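Local coordinates for putative uncharacterized protein (Chaetomium thermophilum, PDB 4XRI) that serves as a nuclear transport receptor of the importin beta family, carrying protein cargo into the nucleus and probably binding a small GTPase, at residues 632-637 against 675-680; 689-694 against 730-735; 762-767 against 795-800; 786-791 against 824-829; 799-804 against 809-814. The protein carries 2 engineered substitutions. All blocks are in the same frame, centred on the assembly; numbering follows the deposited sequence.

Interaction 1 of 5, residues 632-637 against 675-680; sequences AISALA and VSDVTR
S634 and D677 meet through a single polar bond between two helices of the HEAT-repeat solenoid. The S634 hydroxyl gives its proton to the carboxylate, with OG 2.5 Å from D677 OD2, a short bond. The oxygen does not come in along the carboxylate: it sits above its plane, about 75° out, so the group turns a face rather than an edge to the serine. D677 CG lies beside its own backbone N (chi1 -68°), which swings the acid out across the gap, while S634 OG points away from its backbone N (chi1 169°), which brings OG to the carboxylate. The serine methylene follows closely, with S634 CB 3.3 Å from D677 OD2; the other oxygen, OD1, stays 3.7 Å from S634 OG. S634 and D677 are both partly exposed, so the tight bond lies on the solvent side. The buried side is looser between the two segments: A637 CB comes no nearer than 4.8 Å to V678 CG2, and other residues do the packing there, F644 lying against A637 and M648 against V678. The two helices, 625-640 and 665-682, run in broadly the same direction. Helix 605-616 lies against A632, I633 and L636 of the first, and helix 711-725 lies along the second, where D720 takes a hydrogen bond from S676 and a salt bridge from R680.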
# COMPACT_ATOMS: atom_id res chain seq x y z
N ALA A 632 19.90 -12.65 -6.86
CA ALA A 632 20.62 -13.26 -7.98
C ALA A 632 21.32 -14.54 -7.55
O ALA A 632 21.34 -15.53 -8.29
CB ALA A 632 21.62 -12.27 -8.56
N ILE A 633 21.89 -14.53 -6.35
CA ILE A 633 22.57 -15.70 -5.81
C ILE A 633 21.57 -16.83 -5.55
O ILE A 633 21.84 -18.00 -5.83
CB ILE A 633 23.33 -15.37 -4.51
CG1 ILE A 633 24.50 -14.43 -4.81
CG2 ILE A 633 23.84 -16.63 -3.84
CD1 ILE A 633 25.21 -13.93 -3.57
N SER A 634 20.41 -16.46 -5.01
CA SER A 634 19.33 -17.41 -4.78
C SER A 634 18.93 -18.10 -6.08
O SER A 634 18.70 -19.31 -6.12
CB SER A 634 18.11 -16.71 -4.18
OG SER A 634 16.98 -17.56 -4.18
N ALA A 635 18.86 -17.31 -7.15
CA ALA A 635 18.56 -17.82 -8.48
C ALA A 635 19.61 -18.83 -8.93
O ALA A 635 19.28 -19.91 -9.44
CB ALA A 635 18.46 -16.69 -9.48
N LEU A 636 20.87 -18.49 -8.71
CA LEU A 636 21.98 -19.36 -9.11
C LEU A 636 21.98 -20.67 -8.33
O LEU A 636 22.28 -21.73 -8.87
CB LEU A 636 23.31 -18.64 -8.93
CG LEU A 636 24.50 -19.41 -9.51
CD1 LEU A 636 24.37 -19.49 -11.03
CD2 LEU A 636 25.82 -18.77 -9.11
N ALA A 637 21.63 -20.59 -7.05
CA ALA A 637 21.58 -21.78 -6.21
C ALA A 637 20.47 -22.72 -6.66
O ALA A 637 20.65 -23.93 -6.72
CB ALA A 637 21.40 -21.40 -4.74
N VAL A 675 18.52 -19.01 3.11
CA VAL A 675 18.79 -20.25 3.82
C VAL A 675 17.82 -21.33 3.36
O VAL A 675 18.20 -22.48 3.16
CB VAL A 675 18.68 -20.08 5.35
CG1 VAL A 675 18.95 -21.41 6.05
CG2 VAL A 675 19.65 -19.02 5.83
N SER A 676 16.56 -20.94 3.20
CA SER A 676 15.54 -21.84 2.65
C SER A 676 15.93 -22.29 1.25
O SER A 676 15.85 -23.48 0.93
CB SER A 676 14.17 -21.17 2.63
OG SER A 676 13.58 -21.17 3.92
N ASP A 677 16.34 -21.34 0.42
CA ASP A 677 16.77 -21.63 -0.94
C ASP A 677 17.93 -22.62 -0.97
O ASP A 677 17.88 -23.62 -1.69
CB ASP A 677 17.19 -20.34 -1.66
CG ASP A 677 16.03 -19.41 -1.91
OD1 ASP A 677 14.91 -19.92 -2.15
OD2 ASP A 677 16.22 -18.18 -1.86
N VAL A 678 18.96 -22.34 -0.17
CA VAL A 678 20.17 -23.15 -0.16
C VAL A 678 19.92 -24.58 0.33
O VAL A 678 20.43 -25.54 -0.24
CB VAL A 678 21.26 -22.49 0.71
CG1 VAL A 678 22.37 -23.47 1.03
CG2 VAL A 678 21.82 -21.26 0.01
N THR A 679 19.12 -24.72 1.39
CA THR A 679 18.85 -26.04 1.96
C THR A 679 17.96 -26.87 1.03
O THR A 679 18.12 -28.09 0.94
CB THR A 679 18.17 -25.93 3.34
OG1 THR A 679 16.98 -25.14 3.24
CG2 THR A 679 19.11 -25.29 4.34
N ARG A 680 17.04 -26.21 0.34
CA ARG A 680 16.15 -26.89 -0.58
C ARG A 680 16.88 -27.26 -1.88
O ARG A 680 16.64 -28.31 -2.46
CB ARG A 680 14.93 -26.03 -0.89
CG ARG A 680 13.96 -25.91 0.28
CD ARG A 680 12.86 -24.89 0.01
NE ARG A 680 11.97 -25.31 -1.07
CZ ARG A 680 10.96 -26.16 -0.91
NH1 ARG A 680 10.71 -26.69 0.28
NH2 ARG A 680 10.19 -26.48 -1.95

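Interaction 2 of 5, residues 689-694 against 730-735; sequences YCDNFM and ETYLTI
A Met-aromatic contact of M694 with Y732 joins two nearly parallel helices of the HEAT solenoid, the axes of their short segments 12.0 Å apart at closest and inclined by 11°. M694 lies across the tyrosine face. Its CG stands 3.8 Å from the centroid of the Y732 ring and only 8° off the normal, a CH-pi contact over the middle of the ring. The sulfur is over the same ring but more distant, SD being 4.8 Å from the centroid. Bends at chi2 and chi3 fold the methionine back so that its methyl also touches: M694 CE is 3.9 Å from Y732 CG. On the opposite face T731 CG2 lies 4.1 Å above the plane, so the ring is held between a methionine and a methyl group. D691 arrives differently, at the ring edge and in its plane, where Y732 OH is modelled as donating to D691 OD1; at 2.3 Å this bond is very short and its geometry doubtful. With an alanine at M694, CG, SD and CE are gone, which is likely to open a gap over the middle of that ring face and leave the tyrosine less firmly held. M694 and C690 also pack on I721 of helix 711-725, with F693 directed instead toward L655 and L659 of helix 648-660. Beyond the tyrosine, L733 leans on V786 of helix 784-787, and E730 forms a salt bridge with K783.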
# COMPACT_ATOMS: atom_id res chain seq x y z
N TYR A 689 26.26 -26.87 7.05
CA TYR A 689 26.15 -25.45 7.35
C TYR A 689 24.93 -25.13 8.21
O TYR A 689 24.73 -23.99 8.61
CB TYR A 689 26.07 -24.64 6.06
CG TYR A 689 27.10 -25.03 5.02
CD1 TYR A 689 28.38 -24.50 5.05
CD2 TYR A 689 26.78 -25.93 4.01
CE1 TYR A 689 29.32 -24.85 4.10
CE2 TYR A 689 27.71 -26.29 3.06
CZ TYR A 689 28.98 -25.75 3.11
OH TYR A 689 29.91 -26.11 2.16
N CYS A 690 24.13 -26.15 8.49
CA CYS A 690 22.84 -25.94 9.13
C CYS A 690 22.91 -25.66 10.62
O CYS A 690 21.99 -25.07 11.18
CB CYS A 690 21.94 -27.15 8.88
SG CYS A 690 21.29 -27.20 7.19
N ASP A 691 24.00 -26.06 11.27
CA ASP A 691 24.16 -25.75 12.69
C ASP A 691 24.40 -24.26 12.86
O ASP A 691 23.90 -23.64 13.80
CB ASP A 691 25.31 -26.54 13.32
CG ASP A 691 25.34 -26.42 14.83
OD1 ASP A 691 24.40 -26.93 15.49
OD2 ASP A 691 26.29 -25.82 15.36
N ASN A 692 25.19 -23.69 11.96
CA ASN A 692 25.42 -22.25 11.93
C ASN A 692 24.13 -21.50 11.62
O ASN A 692 23.83 -20.47 12.23
CB ASN A 692 26.49 -21.89 10.91
CG ASN A 692 27.89 -22.19 11.40
OD1 ASN A 692 28.19 -22.03 12.58
ND2 ASN A 692 28.76 -22.63 10.50
N PHE A 693 23.36 -22.04 10.68
CA PHE A 693 22.05 -21.48 10.34
C PHE A 693 21.15 -21.45 11.56
O PHE A 693 20.59 -20.41 11.90
CB PHE A 693 21.38 -22.29 9.22
CG PHE A 693 22.04 -22.14 7.88
CD1 PHE A 693 22.81 -21.03 7.59
CD2 PHE A 693 21.88 -23.11 6.90
CE1 PHE A 693 23.41 -20.89 6.35
CE2 PHE A 693 22.48 -22.98 5.67
CZ PHE A 693 23.25 -21.86 5.39
N MET A 694 21.01 -22.60 12.21
CA MET A 694 20.15 -22.74 13.38
C MET A 694 20.52 -21.75 14.48
O MET A 694 19.65 -21.14 15.10
CB MET A 694 20.19 -24.17 13.92
CG MET A 694 19.49 -25.20 13.04
SD MET A 694 17.73 -24.86 12.83
CE MET A 694 17.15 -25.06 14.51
N GLU A 730 17.24 -34.12 15.20
CA GLU A 730 16.92 -34.52 16.57
C GLU A 730 17.68 -33.65 17.57
O GLU A 730 17.20 -33.39 18.67
CB GLU A 730 17.24 -36.00 16.80
CG GLU A 730 16.86 -36.49 18.19
CD GLU A 730 17.17 -37.96 18.41
OE1 GLU A 730 17.81 -38.58 17.54
OE2 GLU A 730 16.75 -38.50 19.46
N THR A 731 18.85 -33.19 17.15
CA THR A 731 19.66 -32.28 17.95
C THR A 731 18.91 -30.99 18.28
O THR A 731 19.11 -30.39 19.34
CB THR A 731 20.98 -31.93 17.21
OG1 THR A 731 21.77 -33.12 17.07
CG2 THR A 731 21.79 -30.89 17.97
N TYR A 732 18.01 -30.57 17.39
CA TYR A 732 17.30 -29.31 17.57
C TYR A 732 15.83 -29.47 17.95
O TYR A 732 15.13 -28.49 18.17
CB TYR A 732 17.38 -28.48 16.28
CG TYR A 732 18.79 -28.33 15.76
CD1 TYR A 732 19.69 -27.48 16.38
CD2 TYR A 732 19.22 -29.06 14.66
CE1 TYR A 732 20.98 -27.35 15.91
CE2 TYR A 732 20.51 -28.93 14.18
CZ TYR A 732 21.38 -28.08 14.81
OH TYR A 732 22.66 -27.96 14.34
N LEU A 733 15.38 -30.72 18.03
CA LEU A 733 13.95 -31.00 18.20
C LEU A 733 13.37 -30.42 19.49
O LEU A 733 12.30 -29.82 19.47
CB LEU A 733 13.69 -32.50 18.16
CG LEU A 733 12.21 -32.88 18.29
CD1 LEU A 733 11.39 -32.18 17.21
CD2 LEU A 733 12.02 -34.38 18.22
N THR A 734 14.08 -30.61 20.60
CA THR A 734 13.60 -30.11 21.89
C THR A 734 13.36 -28.61 21.85
O THR A 734 12.28 -28.13 22.24
CB THR A 734 14.59 -30.43 23.02
OG1 THR A 734 14.70 -31.85 23.17
CG2 THR A 734 14.09 -29.84 24.33
N ILE A 735 14.36 -27.87 21.39
CA ILE A 735 14.28 -26.41 21.31
C ILE A 735 13.21 -25.94 20.32
O ILE A 735 12.38 -25.10 20.64
CB ILE A 735 15.63 -25.80 20.90
CG1 ILE A 735 16.64 -25.95 22.04
CG2 ILE A 735 15.46 -24.34 20.53
CD1 ILE A 735 18.04 -25.54 21.64

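Interaction 3 of 5, residues 762-767 against 795-800; sequences SLREGI and FALLNS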
# COMPACT_ATOMS: atom_id res chain seq x y z
N SER A 762 0.22 -15.82 8.70
CA SER A 762 1.55 -16.05 8.14
C SER A 762 2.41 -16.89 9.08
O SER A 762 3.13 -17.78 8.64
CB SER A 762 2.25 -14.72 7.86
OG SER A 762 3.58 -14.93 7.43
N LEU A 763 2.33 -16.59 10.37
CA LEU A 763 3.10 -17.30 11.39
C LEU A 763 2.74 -18.78 11.40
O LEU A 763 3.62 -19.65 11.43
CB LEU A 763 2.85 -16.70 12.77
CG LEU A 763 3.56 -17.35 13.95
CD1 LEU A 763 5.07 -17.20 13.81
CD2 LEU A 763 3.08 -16.75 15.26
N ARG A 764 1.45 -19.07 11.36
CA ARG A 764 0.96 -20.44 11.44
C ARG A 764 1.24 -21.21 10.15
O ARG A 764 1.34 -22.44 10.16
CB ARG A 764 -0.53 -20.46 11.77
CG ARG A 764 -0.80 -19.98 13.20
CD ARG A 764 -2.26 -20.11 13.58
NE ARG A 764 -2.42 -20.02 15.03
CZ ARG A 764 -3.53 -20.34 15.69
NH1 ARG A 764 -3.57 -20.24 17.01
NH2 ARG A 764 -4.59 -20.78 15.03
N GLU A 765 1.37 -20.49 9.04
CA GLU A 765 1.89 -21.08 7.82
C GLU A 765 3.30 -21.59 8.09
O GLU A 765 3.65 -22.71 7.72
CB GLU A 765 1.91 -20.06 6.67
CG GLU A 765 0.55 -19.75 6.07
CD GLU A 765 0.64 -18.75 4.94
OE1 GLU A 765 1.74 -18.61 4.35
OE2 GLU A 765 -0.38 -18.09 4.64
N GLY A 766 4.09 -20.74 8.74
CA GLY A 766 5.45 -21.08 9.12
C GLY A 766 5.52 -22.27 10.04
O GLY A 766 6.30 -23.19 9.81
N ILE A 767 4.69 -22.26 11.09
CA ILE A 767 4.65 -23.36 12.04
C ILE A 767 4.33 -24.69 11.36
O ILE A 767 5.00 -25.70 11.58
CB ILE A 767 3.60 -23.14 13.15
CG1 ILE A 767 3.83 -21.81 13.87
CG2 ILE A 767 3.64 -24.29 14.14
CD1 ILE A 767 2.75 -21.48 14.89
N PHE A 795 -1.98 -31.51 16.61
CA PHE A 795 -3.43 -31.62 16.43
C PHE A 795 -4.14 -30.41 17.03
O PHE A 795 -5.13 -29.92 16.47
CB PHE A 795 -3.96 -32.90 17.05
CG PHE A 795 -3.83 -34.11 16.18
CD1 PHE A 795 -2.79 -35.01 16.36
CD2 PHE A 795 -4.74 -34.35 15.16
CE1 PHE A 795 -2.67 -36.13 15.56
CE2 PHE A 795 -4.62 -35.46 14.35
CZ PHE A 795 -3.58 -36.35 14.55
N ALA A 796 -3.65 -29.95 18.17
CA ALA A 796 -4.22 -28.81 18.86
C ALA A 796 -4.22 -27.58 17.96
O ALA A 796 -5.23 -26.88 17.86
CB ALA A 796 -3.45 -28.52 20.15
N LEU A 797 -3.09 -27.32 17.32
CA LEU A 797 -2.97 -26.20 16.39
C LEU A 797 -3.86 -26.39 15.17
O LEU A 797 -4.52 -25.45 14.73
CB LEU A 797 -1.52 -26.03 15.96
CG LEU A 797 -1.27 -24.99 14.86
CD1 LEU A 797 -1.83 -23.63 15.25
CD2 LEU A 797 0.21 -24.90 14.60
N LEU A 798 -3.86 -27.60 14.63
CA LEU A 798 -4.73 -27.95 13.50
C LEU A 798 -6.18 -27.59 13.80
O LEU A 798 -6.89 -27.03 12.96
CB LEU A 798 -4.62 -29.44 13.17
CG LEU A 798 -3.38 -29.91 12.42
CD1 LEU A 798 -3.36 -31.44 12.34
CD2 LEU A 798 -3.34 -29.31 11.03
N ASN A 799 -6.62 -27.91 15.02
CA ASN A 799 -7.97 -27.60 15.45
C ASN A 799 -8.20 -26.11 15.61
O ASN A 799 -9.27 -25.60 15.27
CB ASN A 799 -8.28 -28.32 16.77
CG ASN A 799 -9.68 -28.02 17.28
OD1 ASN A 799 -10.67 -28.47 16.69
ND2 ASN A 799 -9.76 -27.28 18.37
N SER A 800 -7.19 -25.41 16.12
CA SER A 800 -7.27 -23.96 16.29
C SER A 800 -7.44 -23.27 14.95
O SER A 800 -8.21 -22.32 14.81
CB SER A 800 -6.03 -23.44 17.01
OG SER A 800 -6.15 -22.06 17.30
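R764 reaches S800 and L797 in one stroke. Its NH2 gives a hydrogen bond to S800 OG at 3.0 Å, bent to 143° at the hydrogen, with the oxygen tilted 17° out of the guanidinium plane. L797 covers one guanidinium face off centre, its CD1 3.7 Å from R764 NE. The other leucine methyl turns to I767, with L797 CD2 3.5 Å from I767 CG2, so L797 bridges the polar and apolar halves of the contact. What positions the arginine comes next: the side chain runs extended from CG to NE, and its NH1 donates to the carbonyl oxygen of A744, just after helix 730-743. That carbonyl helps satisfy a buried charged group. With a leucine at R764, S800 OG and the A744 carbonyl would probably each be left without this donor. The segment axes approach to 11.8 Å and cross at -148°, roughly antiparallel. Outward, I767 and L763 rest on L715 of helix 711-725, while L798, facing the other way, packs on S815 and I819 of helix 809-825 and on W839 of helix 838-849.

Interaction 4 of 5, residues 786-791 against 824-829; sequences VLQPYV and DAYPNG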
# COMPACT_ATOMS: atom_id res chain seq x y z
N VAL A 786 10.64 -40.40 19.02
CA VAL A 786 11.06 -39.17 19.68
C VAL A 786 10.16 -37.99 19.28
O VAL A 786 10.10 -36.97 19.97
CB VAL A 786 12.54 -38.84 19.36
CG1 VAL A 786 12.73 -38.50 17.91
CG2 VAL A 786 12.99 -37.70 20.19
N LEU A 787 9.43 -38.15 18.18
CA LEU A 787 8.51 -37.11 17.73
C LEU A 787 7.16 -37.22 18.44
O LEU A 787 6.49 -36.22 18.68
CB LEU A 787 8.32 -37.19 16.22
CG LEU A 787 7.23 -36.29 15.62
CD1 LEU A 787 7.58 -34.82 15.78
CD2 LEU A 787 6.99 -36.64 14.16
N GLN A 788 6.79 -38.45 18.80
CA GLN A 788 5.49 -38.78 19.40
C GLN A 788 4.97 -37.82 20.49
O GLN A 788 3.78 -37.49 20.49
CB GLN A 788 5.55 -40.20 19.97
CG GLN A 788 4.64 -40.46 21.17
CD GLN A 788 3.18 -40.58 20.79
OE1 GLN A 788 2.83 -41.18 19.77
NE2 GLN A 788 2.30 -40.01 21.62
N PRO A 789 5.84 -37.37 21.43
CA PRO A 789 5.30 -36.49 22.47
C PRO A 789 4.75 -35.14 21.98
O PRO A 789 4.05 -34.47 22.75
CB PRO A 789 6.52 -36.25 23.38
CG PRO A 789 7.35 -37.45 23.20
CD PRO A 789 7.21 -37.80 21.75
N TYR A 790 5.04 -34.76 20.75
CA TYR A 790 4.65 -33.44 20.25
C TYR A 790 3.43 -33.49 19.34
O TYR A 790 2.90 -32.46 18.94
CB TYR A 790 5.82 -32.79 19.52
CG TYR A 790 7.05 -32.64 20.37
CD1 TYR A 790 7.07 -31.75 21.44
CD2 TYR A 790 8.19 -33.39 20.11
CE1 TYR A 790 8.20 -31.61 22.23
CE2 TYR A 790 9.33 -33.25 20.89
CZ TYR A 790 9.32 -32.36 21.95
OH TYR A 790 10.44 -32.22 22.73
N VAL A 791 3.00 -34.71 19.02
CA VAL A 791 1.90 -34.92 18.09
C VAL A 791 0.59 -34.28 18.58
O VAL A 791 -0.16 -33.72 17.79
CB VAL A 791 1.68 -36.42 17.83
CG1 VAL A 791 0.43 -36.66 17.00
CG2 VAL A 791 2.90 -37.01 17.13
N ASP A 824 1.23 -40.94 7.48
CA ASP A 824 2.37 -41.71 6.99
C ASP A 824 3.33 -42.06 8.12
O ASP A 824 3.80 -43.19 8.21
CB ASP A 824 3.11 -40.93 5.90
CG ASP A 824 2.80 -41.43 4.51
OD1 ASP A 824 2.43 -40.61 3.65
OD2 ASP A 824 2.94 -42.65 4.28
N ALA A 825 3.61 -41.09 8.98
CA ALA A 825 4.59 -41.25 10.04
C ALA A 825 4.14 -42.25 11.10
O ALA A 825 4.96 -42.91 11.73
CB ALA A 825 4.91 -39.91 10.68
N TYR A 826 2.83 -42.33 11.31
CA TYR A 826 2.28 -43.29 12.25
C TYR A 826 1.18 -44.11 11.59
O TYR A 826 -0.01 -43.81 11.75
CB TYR A 826 1.75 -42.58 13.49
CG TYR A 826 2.80 -41.76 14.20
CD1 TYR A 826 3.66 -42.35 15.12
CD2 TYR A 826 2.95 -40.41 13.94
CE1 TYR A 826 4.63 -41.61 15.77
CE2 TYR A 826 3.92 -39.66 14.58
CZ TYR A 826 4.76 -40.26 15.49
OH TYR A 826 5.72 -39.52 16.13
N PRO A 827 1.58 -45.14 10.83
CA PRO A 827 0.64 -46.00 10.09
C PRO A 827 -0.04 -46.99 11.02
O PRO A 827 0.03 -46.82 12.23
CB PRO A 827 1.54 -46.70 9.08
CG PRO A 827 2.85 -46.82 9.80
CD PRO A 827 2.97 -45.58 10.66
N ASN A 828 -0.67 -48.02 10.44
CA ASN A 828 -1.46 -49.01 11.18
C ASN A 828 -2.24 -48.44 12.36
O ASN A 828 -2.22 -48.99 13.46
CB ASN A 828 -0.57 -50.17 11.66
CG ASN A 828 -0.09 -51.06 10.53
OD1 ASN A 828 -0.71 -51.12 9.47
ND2 ASN A 828 1.02 -51.75 10.75
N GLY A 829 -2.91 -47.31 12.12
CA GLY A 829 -3.88 -46.75 13.05
C GLY A 829 -3.43 -46.46 14.47
O GLY A 829 -4.08 -46.87 15.42
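Y826 points its ring lengthwise at the turn formed by L787, Q788 and V791, its hydroxyl leading. CG lies beside the backbone N (chi1 -58°), and the side chain comes in obliquely to L787 while sliding past V791, the two running in opposite directions. V791 CG2 lies 3.8 Å from Y826 CE2. L787 lies against the hydroxyl, L787 CB 3.5 Å and L787 CD2 3.7 Å from Y826 OH. The amide of Q788 also comes near, N lying 3.1 Å from Y826 OH, but the angle is poor and no bond results. The hydroxyl is satisfied instead by the carbonyl oxygen of T784, just before the segment, so this buried polar atom is tied to the short helix 784-787 itself. Y826 is the first residue to leave helical geometry after helix 809-825, and the tyrosine therefore joins the end of that helix to the turn leading into helix 791-802. I775 of helix 754-780 packs against both L787 and A825 here, and Y790, which heads off the other way, lies on L733, A737 and Q741 of helix 730-743.

Interaction 5 of 5, residues 799-804 against 809-814; sequences NSIAND and EALMRA. With SO4 (sulfate ion), chain E.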
# COMPACT_ATOMS: atom_id res chain seq x y z
N ASN A 799 -6.62 -27.91 15.02
CA ASN A 799 -7.97 -27.60 15.45
C ASN A 799 -8.20 -26.11 15.61
O ASN A 799 -9.27 -25.60 15.27
CB ASN A 799 -8.28 -28.32 16.77
CG ASN A 799 -9.68 -28.02 17.28
OD1 ASN A 799 -10.67 -28.47 16.69
ND2 ASN A 799 -9.76 -27.28 18.37
N SER A 800 -7.19 -25.41 16.12
CA SER A 800 -7.27 -23.96 16.29
C SER A 800 -7.44 -23.27 14.95
O SER A 800 -8.21 -22.32 14.81
CB SER A 800 -6.03 -23.44 17.01
OG SER A 800 -6.15 -22.06 17.30
N ILE A 801 -6.70 -23.76 13.95
CA ILE A 801 -6.78 -23.25 12.59
C ILE A 801 -8.16 -23.52 11.99
O ILE A 801 -8.73 -22.67 11.31
CB ILE A 801 -5.70 -23.88 11.70
CG1 ILE A 801 -4.31 -23.49 12.21
CG2 ILE A 801 -5.88 -23.46 10.25
CD1 ILE A 801 -3.19 -24.18 11.48
N ALA A 802 -8.68 -24.71 12.26
CA ALA A 802 -9.99 -25.11 11.75
C ALA A 802 -11.10 -24.25 12.33
O ALA A 802 -12.07 -23.93 11.64
CB ALA A 802 -10.25 -26.58 12.04
N ASN A 803 -10.96 -23.86 13.59
CA ASN A 803 -11.99 -23.09 14.28
C ASN A 803 -11.83 -21.58 14.08
O ASN A 803 -12.62 -20.80 14.61
CB ASN A 803 -11.98 -23.41 15.77
CG ASN A 803 -12.32 -24.86 16.06
OD1 ASN A 803 -12.98 -25.53 15.26
ND2 ASN A 803 -11.88 -25.36 17.21
N ASP A 804 -10.82 -21.19 13.32
CA ASP A 804 -10.58 -19.77 13.04
C ASP A 804 -10.90 -19.45 11.59
O ASP A 804 -10.20 -19.89 10.69
CB ASP A 804 -9.12 -19.41 13.36
CG ASP A 804 -8.88 -17.90 13.36
OD1 ASP A 804 -9.73 -17.14 12.85
OD2 ASP A 804 -7.81 -17.48 13.86
N GLU A 809 -5.04 -19.73 1.83
CA GLU A 809 -5.01 -20.98 1.08
C GLU A 809 -3.76 -21.78 1.44
O GLU A 809 -3.82 -23.00 1.62
CB GLU A 809 -5.04 -20.72 -0.42
CG GLU A 809 -4.71 -21.94 -1.26
CD GLU A 809 -5.15 -21.81 -2.70
OE1 GLU A 809 -5.81 -20.81 -3.04
OE2 GLU A 809 -4.83 -22.72 -3.50
N ALA A 810 -2.63 -21.08 1.55
CA ALA A 810 -1.36 -21.71 1.89
C ALA A 810 -1.41 -22.40 3.26
O ALA A 810 -0.85 -23.47 3.44
CB ALA A 810 -0.25 -20.67 1.87
N LEU A 811 -2.10 -21.77 4.20
CA LEU A 811 -2.21 -22.31 5.55
C LEU A 811 -3.02 -23.60 5.56
O LEU A 811 -2.66 -24.57 6.23
CB LEU A 811 -2.84 -21.29 6.50
CG LEU A 811 -3.08 -21.75 7.94
CD1 LEU A 811 -1.79 -22.27 8.55
CD2 LEU A 811 -3.66 -20.62 8.77
N MET A 812 -4.12 -23.61 4.81
CA MET A 812 -4.97 -24.79 4.72
C MET A 812 -4.26 -25.91 3.96
O MET A 812 -4.39 -27.08 4.31
CB MET A 812 -6.31 -24.45 4.06
CG MET A 812 -7.08 -23.35 4.77
SD MET A 812 -7.16 -23.57 6.56
CE MET A 812 -8.17 -25.04 6.69
N ARG A 813 -3.52 -25.54 2.92
CA ARG A 813 -2.74 -26.51 2.16
C ARG A 813 -1.70 -27.17 3.05
O ARG A 813 -1.60 -28.40 3.11
CB ARG A 813 -2.07 -25.84 0.96
CG ARG A 813 -1.24 -26.80 0.11
CD ARG A 813 -0.87 -26.20 -1.23
NE ARG A 813 0.01 -25.04 -1.10
CZ ARG A 813 -0.38 -23.78 -1.27
NH1 ARG A 813 -1.63 -23.50 -1.58
NH2 ARG A 813 0.50 -22.79 -1.13
N ALA A 814 -0.92 -26.34 3.75
CA ALA A 814 0.11 -26.82 4.67
C ALA A 814 -0.48 -27.72 5.76
O ALA A 814 0.14 -28.69 6.18
CB ALA A 814 0.85 -25.65 5.30
S SO4 E . -5.48 -16.38 0.15
O1 SO4 E . -6.03 -17.50 0.89
O2 SO4 E . -4.57 -16.88 -0.88
O3 SO4 E . -4.75 -15.50 1.05
O4 SO4 E . -6.57 -15.64 -0.48
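E809 OE2 is gripped by two hydrogen bonds, from the backbone N of G854 and with the hydroxyl of T857, while R813 NH1 stays at a long 3.8 Å from E809 OE2. It lies at the head of the second helix of a helical hairpin in the HEAT solenoid, in which helix 791-802 turns back through a short loop into helix 809-825. Between the arms the contact is wholly apolar and buried. I801 and L811 reach toward each other tip to tip, their CD1 methyls 3.8 Å apart. The branched methyl of the isoleucine is used too: I801 CG2 sits 3.9 Å from L811 CD2. M812 approaches along a different line, sliding past I801 in the opposite direction; bends at chi2 (-47°) and chi3 (-67°) bring its sulfur against the isoleucine, M812 SD 3.9 Å from I801 CG2. M768 of helix 754-780 packs on I801 and M843 of helix 838-849 on M812, which extends the same core to the neighbouring helices. The loop is held by polar bonds, D804 OD1 with the N of N806 and D804 O with R807 NH2. At the start of helix 809-825 a sulfate ion, probably from the crystallisation liquor, is bound by a backbone amide; the helix's first turn would probably favour an anion there. E809 N donates to SO4 O1 at 2.6 Å, with the bond bent to 142° at the hydrogen.

All five contacts fall in the C-terminal part of the solenoid and pack helices or helix ends together. Interaction 1 passes directly to interaction 2 through V675 CG1, 3.5 Å from F693 CD2, and interaction 2 to interaction 4 through L733 CD2, 3.7 Å from V786 O. Interactions 3 and 5 are closest, centres about 7 Å apart: they share N799 and S800, and R764 O lies 3.5 Å from L811 CD1. Interaction 4 lies about 20 Å from interaction 5, centre to centre, at the other end of helix 809-825. Among these contacts the sulfate belongs to interaction 5 alone. Interactions 1 and 3 stay apart, nearest atoms about 10 Å.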